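Local coordinates for uncharacterized protein (Wolinella succinogenes, PDB 3JYG) that is of unknown function but belongs to the 6-pyruvoyl tetrahydropterin synthase family and binds a zinc ion through three histidines, at residues 16-21 and 87-92; 81-86 and 132-137. One frame throughout, in Å; residues are numbered along the deposited sequence.

Interaction 2 lies inside the mixed sheet and interaction 1 beside it, at the end of strand 3-17; their centres are about 8 Å apart. Strand 80-84 is the middle element. It pairs on one side with strand 3-17, whose end opens interaction 1, and on the other with strand 132-135, its partner in interaction 2. The segments alternate along the chain: 16-21, 81-86, 87-92, 132-137. Segment 81-86 runs straight into 87-92, which joins the two contacts through the backbone. They also touch directly, through a probable hydrogen bond from Trp20 NE1 to Asp84 OD2 (2.8 Å) and another between Gly16 O and Ile82 N (2.9 Å). The zinc ligand His17 ends strand 3-17, the neighbour of strand 80-84.

Interaction 1: 16-21 and 87-92; sequences GHRVWS and DPLFPT. With ZN (zinc ion), chain G.
The guanidinium of Arg18 lies between Leu89 CD1 on one face and CB of Trp20 on the other. Asp87 OD1 sits at its edge, in plane. The Trp20 ring carries Asp87 CA and Pro88 CD on one face and Ser21 CB on the opposite face. Asp87 CA and Pro88 CD both make CH-pi contacts; Asp87 CA is 3.8 Å from the centroid of the Trp20 five-membered ring. Arg18 meets Asp87 side-on in a salt bridge with two bonds. Arg18 NH2 gives the straighter one, to Asp87 OD1 at 2.9 Å (166°). Arg18 NE reathe syn lone pair of Asp87 OD2 at 3.1 Å. The Arg18 chain is extended from CG to NE. Asp87 OD1 also accepts a capping bond from Leu89 N at 2.8 Å. Arg18 NH2 and Leu89 N reach OD1 from opposite faces of the carboxylate plane. Outside the contact, Arg18 NH1 bonds to Arg37 O and Trp20 NE1 to Asp84. Just before Arg18, at the end of strand 3-17, His17 NE2 binds zinc with His40 and His42. The cationic partner and backbone donor would probably favour the ionised form of the buried carboxylate. The salt bridge ties the loop after the zinc-binding strand to the turn that leads into the helix.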
loop_
_atom_site.group_PDB
_atom_site.type_symbol
_atom_site.label_atom_id
_atom_site.label_comp_id
_atom_site.label_asym_id
_atom_site.label_seq_id
_atom_site.Cartn_x
_atom_site.Cartn_y
_atom_site.Cartn_z
ATOM N N GLY A 16 23.888 4.358 3.366
ATOM C CA GLY A 16 24.631 3.987 2.143
ATOM C C GLY A 16 24.809 2.469 2.105
ATOM O O GLY A 16 24.737 1.802 3.149
ATOM N N HIS A 17 25.002 1.909 0.910
ATOM C CA HIS A 17 25.349 0.518 0.818
ATOM C C HIS A 17 25.864 0.245 -0.575
ATOM O O HIS A 17 25.931 1.159 -1.426
ATOM C CB HIS A 17 24.151 -0.410 1.208
ATOM C CG HIS A 17 23.150 -0.671 0.107
ATOM N ND1 HIS A 17 22.419 -1.840 0.039
ATOM C CD2 HIS A 17 22.745 0.082 -0.945
ATOM C CE1 HIS A 17 21.613 -1.798 -1.008
ATOM N NE2 HIS A 17 21.798 -0.642 -1.623
ATOM N N ARG A 18 26.239 -1.013 -0.780
ATOM C CA ARG A 18 26.352 -1.552 -2.116
ATOM C C ARG A 18 25.985 -3.046 -2.060
ATOM O O ARG A 18 26.152 -3.696 -1.029
ATOM C CB ARG A 18 27.765 -1.318 -2.687
ATOM C CG ARG A 18 28.795 -2.350 -2.314
ATOM C CD ARG A 18 30.140 -2.083 -3.012
ATOM N NE ARG A 18 31.022 -3.254 -2.935
ATOM C CZ ARG A 18 31.555 -3.874 -3.994
ATOM N NH1 ARG A 18 31.297 -3.471 -5.255
ATOM N NH2 ARG A 18 32.368 -4.905 -3.790
ATOM N N VAL A 19 25.496 -3.554 -3.180
ATOM C CA VAL A 19 25.113 -4.952 -3.325
ATOM C C VAL A 19 26.198 -5.562 -4.179
ATOM O O VAL A 19 26.163 -5.442 -5.390
ATOM C CB VAL A 19 23.775 -5.065 -4.074
ATOM C CG1 VAL A 19 23.331 -6.540 -4.178
ATOM C CG2 VAL A 19 22.711 -4.224 -3.350
ATOM N N TRP A 20 27.153 -6.201 -3.527
ATOM C CA TRP A 20 28.461 -6.483 -4.136
ATOM C C TRP A 20 28.328 -7.641 -5.139
ATOM O O TRP A 20 29.039 -7.701 -6.121
ATOM C CB TRP A 20 29.515 -6.746 -3.037
ATOM C CG TRP A 20 29.277 -7.976 -2.143
ATOM C CD1 TRP A 20 28.744 -7.999 -0.853
ATOM C CD2 TRP A 20 29.590 -9.348 -2.473
ATOM N NE1 TRP A 20 28.714 -9.305 -0.389
ATOM C CE2 TRP A 20 29.223 -10.144 -1.358
ATOM C CE3 TRP A 20 30.159 -9.976 -3.615
ATOM C CZ2 TRP A 20 29.391 -11.557 -1.344
ATOM C CZ3 TRP A 20 30.337 -11.357 -3.598
ATOM C CH2 TRP A 20 29.957 -12.128 -2.463
ATOM N N SER A 21 27.370 -8.522 -4.873
ATOM C CA SER A 21 27.175 -9.731 -5.631
ATOM C C SER A 21 26.196 -9.598 -6.814
ATOM O O SER A 21 25.856 -10.599 -7.455
ATOM C CB SER A 21 26.607 -10.775 -4.672
ATOM O OG SER A 21 25.345 -10.340 -4.169
ATOM N N ASP A 87 31.756 -8.719 1.924
ATOM C CA ASP A 87 32.003 -7.878 0.764
ATOM C C ASP A 87 33.502 -7.923 0.475
ATOM O O ASP A 87 34.303 -7.720 1.372
ATOM C CB ASP A 87 31.520 -6.437 1.078
ATOM C CG ASP A 87 31.571 -5.510 -0.135
ATOM O OD1 ASP A 87 32.509 -5.637 -0.971
ATOM O OD2 ASP A 87 30.663 -4.651 -0.246
ATOM N N PRO A 88 33.896 -8.163 -0.791
ATOM C CA PRO A 88 35.323 -8.214 -1.164
ATOM C C PRO A 88 36.055 -6.898 -0.899
ATOM O O PRO A 88 37.297 -6.878 -0.798
ATOM C CB PRO A 88 35.278 -8.425 -2.675
ATOM C CG PRO A 88 33.954 -9.046 -2.925
ATOM C CD PRO A 88 33.012 -8.500 -1.929
ATOM N N LEU A 89 35.307 -5.800 -0.838
ATOM C CA LEU A 89 35.902 -4.521 -0.494
ATOM C C LEU A 89 36.038 -4.283 0.999
ATOM O O LEU A 89 36.589 -3.246 1.402
ATOM C CB LEU A 89 35.061 -3.369 -1.073
ATOM C CG LEU A 89 35.177 -3.024 -2.539
ATOM C CD1 LEU A 89 34.242 -1.820 -2.835
ATOM C CD2 LEU A 89 36.638 -2.725 -2.950
ATOM N N PHE A 90 35.521 -5.201 1.836
ATOM C CA PHE A 90 35.676 -5.024 3.298
ATOM C C PHE A 90 37.118 -4.561 3.680
ATOM O O PHE A 90 37.267 -3.505 4.310
ATOM C CB PHE A 90 35.230 -6.278 4.115
ATOM C CG PHE A 90 34.988 -5.993 5.537
ATOM C CD1 PHE A 90 33.715 -5.662 5.984
ATOM C CD2 PHE A 90 36.055 -5.958 6.447
ATOM C CE1 PHE A 90 33.518 -5.342 7.334
ATOM C CE2 PHE A 90 35.856 -5.667 7.779
ATOM C CZ PHE A 90 34.586 -5.361 8.227
ATOM N N PRO A 91 38.173 -5.312 3.284
ATOM C CA PRO A 91 39.553 -4.937 3.633
ATOM C C PRO A 91 40.014 -3.568 3.076
ATOM O O PRO A 91 40.861 -2.915 3.671
ATOM C CB PRO A 91 40.411 -6.068 2.990
ATOM C CG PRO A 91 39.475 -7.249 2.935
ATOM C CD PRO A 91 38.113 -6.659 2.671
ATOM N N THR A 92 39.466 -3.174 1.933
ATOM C CA THR A 92 39.782 -1.904 1.285
ATOM C C THR A 92 39.128 -0.689 1.961
ATOM O O THR A 92 39.764 0.332 2.130
ATOM C CB THR A 92 39.367 -1.960 -0.178
ATOM O OG1 THR A 92 40.145 -2.983 -0.792
ATOM C CG2 THR A 92 39.637 -0.620 -0.912
HETATM ZN ZN ZN G . 20.818 -0.049 -3.674
HETATM O O HOH W 1 28.319 -4.877 1.302
HETATM O O HOH W 2 19.130 -1.799 -3.118
HETATM O O HOH W 3 19.729 0.144 -5.782
#

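Interaction 2: 81-86 and 132-137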
loop_
_atom_site.group_PDB
_atom_site.type_symbol
_atom_site.label_atom_id
_atom_site.label_comp_id
_atom_site.label_asym_id
_atom_site.label_seq_id
_atom_site.Cartn_x
_atom_site.Cartn_y
_atom_site.Cartn_z
ATOM N N PHE A 81 26.583 3.509 6.849
ATOM C CA PHE A 81 26.827 2.703 5.666
ATOM C C PHE A 81 26.765 1.181 6.048
ATOM O O PHE A 81 27.560 0.689 6.882
ATOM C CB PHE A 81 28.178 3.065 5.060
ATOM C CG PHE A 81 28.473 2.356 3.734
ATOM C CD1 PHE A 81 28.850 1.006 3.722
ATOM C CD2 PHE A 81 28.449 3.069 2.540
ATOM C CE1 PHE A 81 29.132 0.319 2.517
ATOM C CE2 PHE A 81 28.745 2.427 1.310
ATOM C CZ PHE A 81 29.084 1.015 1.311
ATOM N N ILE A 82 25.863 0.453 5.415
ATOM C CA ILE A 82 25.660 -0.978 5.773
ATOM C C ILE A 82 26.510 -1.843 4.842
ATOM O O ILE A 82 26.424 -1.759 3.622
ATOM C CB ILE A 82 24.174 -1.445 5.658
ATOM C CG1 ILE A 82 23.227 -0.503 6.442
ATOM C CG2 ILE A 82 24.038 -2.932 6.113
ATOM C CD1 ILE A 82 21.716 -0.852 6.274
ATOM N N ILE A 83 27.373 -2.656 5.432
ATOM C CA ILE A 83 28.321 -3.423 4.625
ATOM C C ILE A 83 28.318 -4.903 5.033
ATOM O O ILE A 83 28.322 -5.239 6.218
ATOM C CB ILE A 83 29.713 -2.830 4.690
ATOM C CG1 ILE A 83 30.629 -3.446 3.613
ATOM C CG2 ILE A 83 30.276 -2.994 6.136
ATOM C CD1 ILE A 83 32.069 -2.772 3.489
ATOM N N ASP A 84 28.278 -5.779 4.022
ATOM C CA ASP A 84 28.423 -7.205 4.247
ATOM C C ASP A 84 29.849 -7.466 4.782
ATOM O O ASP A 84 30.834 -6.988 4.219
ATOM C CB ASP A 84 28.094 -7.949 2.920
ATOM C CG ASP A 84 28.108 -9.489 3.036
ATOM O OD1 ASP A 84 28.521 -10.068 4.047
ATOM O OD2 ASP A 84 27.694 -10.144 2.059
ATOM N N ILE A 85 29.945 -8.163 5.925
ATOM C CA ILE A 85 31.233 -8.731 6.365
ATOM C C ILE A 85 32.007 -9.399 5.205
ATOM O O ILE A 85 33.222 -9.347 5.176
ATOM C CB ILE A 85 31.071 -9.713 7.587
ATOM C CG1 ILE A 85 32.403 -10.106 8.235
ATOM C CG2 ILE A 85 30.192 -10.968 7.258
ATOM C CD1 ILE A 85 33.135 -8.925 8.929
ATOM N N ASP A 86 31.318 -10.034 4.277
ATOM C CA ASP A 86 32.022 -10.729 3.212
ATOM C C ASP A 86 32.093 -9.998 1.919
ATOM O O ASP A 86 32.376 -10.592 0.916
ATOM C CB ASP A 86 31.403 -12.093 2.963
ATOM C CG ASP A 86 31.904 -13.143 3.956
ATOM O OD1 ASP A 86 32.954 -12.911 4.611
ATOM O OD2 ASP A 86 31.244 -14.182 4.090
ATOM N N PHE A 132 30.095 2.627 9.892
ATOM C CA PHE A 132 29.782 1.274 9.400
ATOM C C PHE A 132 28.918 0.426 10.308
ATOM O O PHE A 132 29.144 0.386 11.527
ATOM C CB PHE A 132 31.070 0.509 9.113
ATOM C CG PHE A 132 31.802 1.015 7.930
ATOM C CD1 PHE A 132 31.282 0.840 6.640
ATOM C CD2 PHE A 132 33.030 1.707 8.089
ATOM C CE1 PHE A 132 31.961 1.328 5.539
ATOM C CE2 PHE A 132 33.707 2.178 6.964
ATOM C CZ PHE A 132 33.196 1.980 5.716
ATOM N N VAL A 133 27.916 -0.228 9.694
ATOM C CA VAL A 133 27.122 -1.231 10.376
ATOM C C VAL A 133 27.442 -2.502 9.620
ATOM O O VAL A 133 27.182 -2.588 8.418
ATOM C CB VAL A 133 25.618 -0.923 10.260
ATOM C CG1 VAL A 133 24.784 -2.123 10.675
ATOM C CG2 VAL A 133 25.268 0.290 11.175
ATOM N N VAL A 134 28.054 -3.458 10.317
ATOM C CA VAL A 134 28.531 -4.645 9.633
ATOM C C VAL A 134 27.532 -5.770 9.823
ATOM O O VAL A 134 27.116 -6.030 10.952
ATOM C CB VAL A 134 29.961 -5.054 10.086
ATOM C CG1 VAL A 134 30.446 -6.310 9.307
ATOM C CG2 VAL A 134 30.946 -3.873 9.897
ATOM N N VAL A 135 27.144 -6.432 8.725
ATOM C CA VAL A 135 26.086 -7.465 8.806
ATOM C C VAL A 135 26.532 -8.737 8.084
ATOM O O VAL A 135 27.385 -8.675 7.226
ATOM C CB VAL A 135 24.692 -6.982 8.219
ATOM C CG1 VAL A 135 23.981 -5.898 9.157
ATOM C CG2 VAL A 135 24.805 -6.553 6.715
ATOM N N ARG A 136 25.901 -9.867 8.370
ATOM C CA ARG A 136 26.313 -11.136 7.738
ATOM C C ARG A 136 25.434 -11.523 6.558
ATOM O O ARG A 136 24.881 -12.633 6.562
ATOM C CB ARG A 136 26.255 -12.282 8.785
ATOM C CG ARG A 136 27.239 -12.154 9.965
ATOM C CD ARG A 136 27.052 -13.373 10.977
ATOM N NE ARG A 136 27.323 -14.628 10.297
ATOM C CZ ARG A 136 26.819 -15.840 10.591
ATOM N NH1 ARG A 136 25.957 -16.038 11.586
ATOM N NH2 ARG A 136 27.191 -16.851 9.826
ATOM N N PHE A 137 25.259 -10.616 5.585
ATOM C CA PHE A 137 24.418 -10.849 4.430
ATOM C C PHE A 137 24.651 -9.710 3.477
ATOM O O PHE A 137 25.056 -8.608 3.900
ATOM C CB PHE A 137 22.897 -10.923 4.754
ATOM C CG PHE A 137 22.350 -9.761 5.574
ATOM C CD1 PHE A 137 22.070 -9.935 6.949
ATOM C CD2 PHE A 137 22.047 -8.531 4.992
ATOM C CE1 PHE A 137 21.555 -8.864 7.737
ATOM C CE2 PHE A 137 21.511 -7.464 5.755
ATOM C CZ PHE A 137 21.262 -7.621 7.124
#
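Strands 81-84 and 132-135 run parallel, with axes 4.7 Å apart and at 30°. Four backbone hydrogen bonds join the segments, from Val133 N to Phe81 O, Ile83 N to Val133 O, Val135 N to Ile83 O and Ile85 N to Val135 O. Phe81 and Phe132 project to the same face of the sheet and lie side by side. Their ring planes are 75° apart, and Phe81 CD1 comes to the edge of the Phe132 ring, 3.6 Å from Phe132 CE1. Ile83 continues this face. Its CG2 branch lies between the backbone N and the carbonyl carbon (CG1 is the anti branch, chi1 -168°), and meets Val134 CG2 at 3.9 Å. Val134 turns its other methyl, CG1, to Ile85 CD1 at 3.8 Å. Phe90 and Leu93 of helix 90-93 pack against this row.

This is an inner pair of the mixed sheet of a 6-pyruvoyl tetrahydropterin synthase family protein. Strand 3-17 flanks it on one side and strand 110-113 on the other. On the other face, Ile82 CG2 meets Val135 CG2 at 3.7 Å. Val135 CG2 also lies over one face of the Phe137 ring, which meets Trp147 elsewhere in the chain.

Asp84, opposite Val135, is the last bridged residue. Its CB approaches Phe137 O at 3.3 Å. Its OD1 accepts from Asp86 N at 2.8 Å, forming an Asx turn, with the donor above the carboxylate plane. Asp86, which closes the turn, forms a salt bridge with Lys100 through OD1.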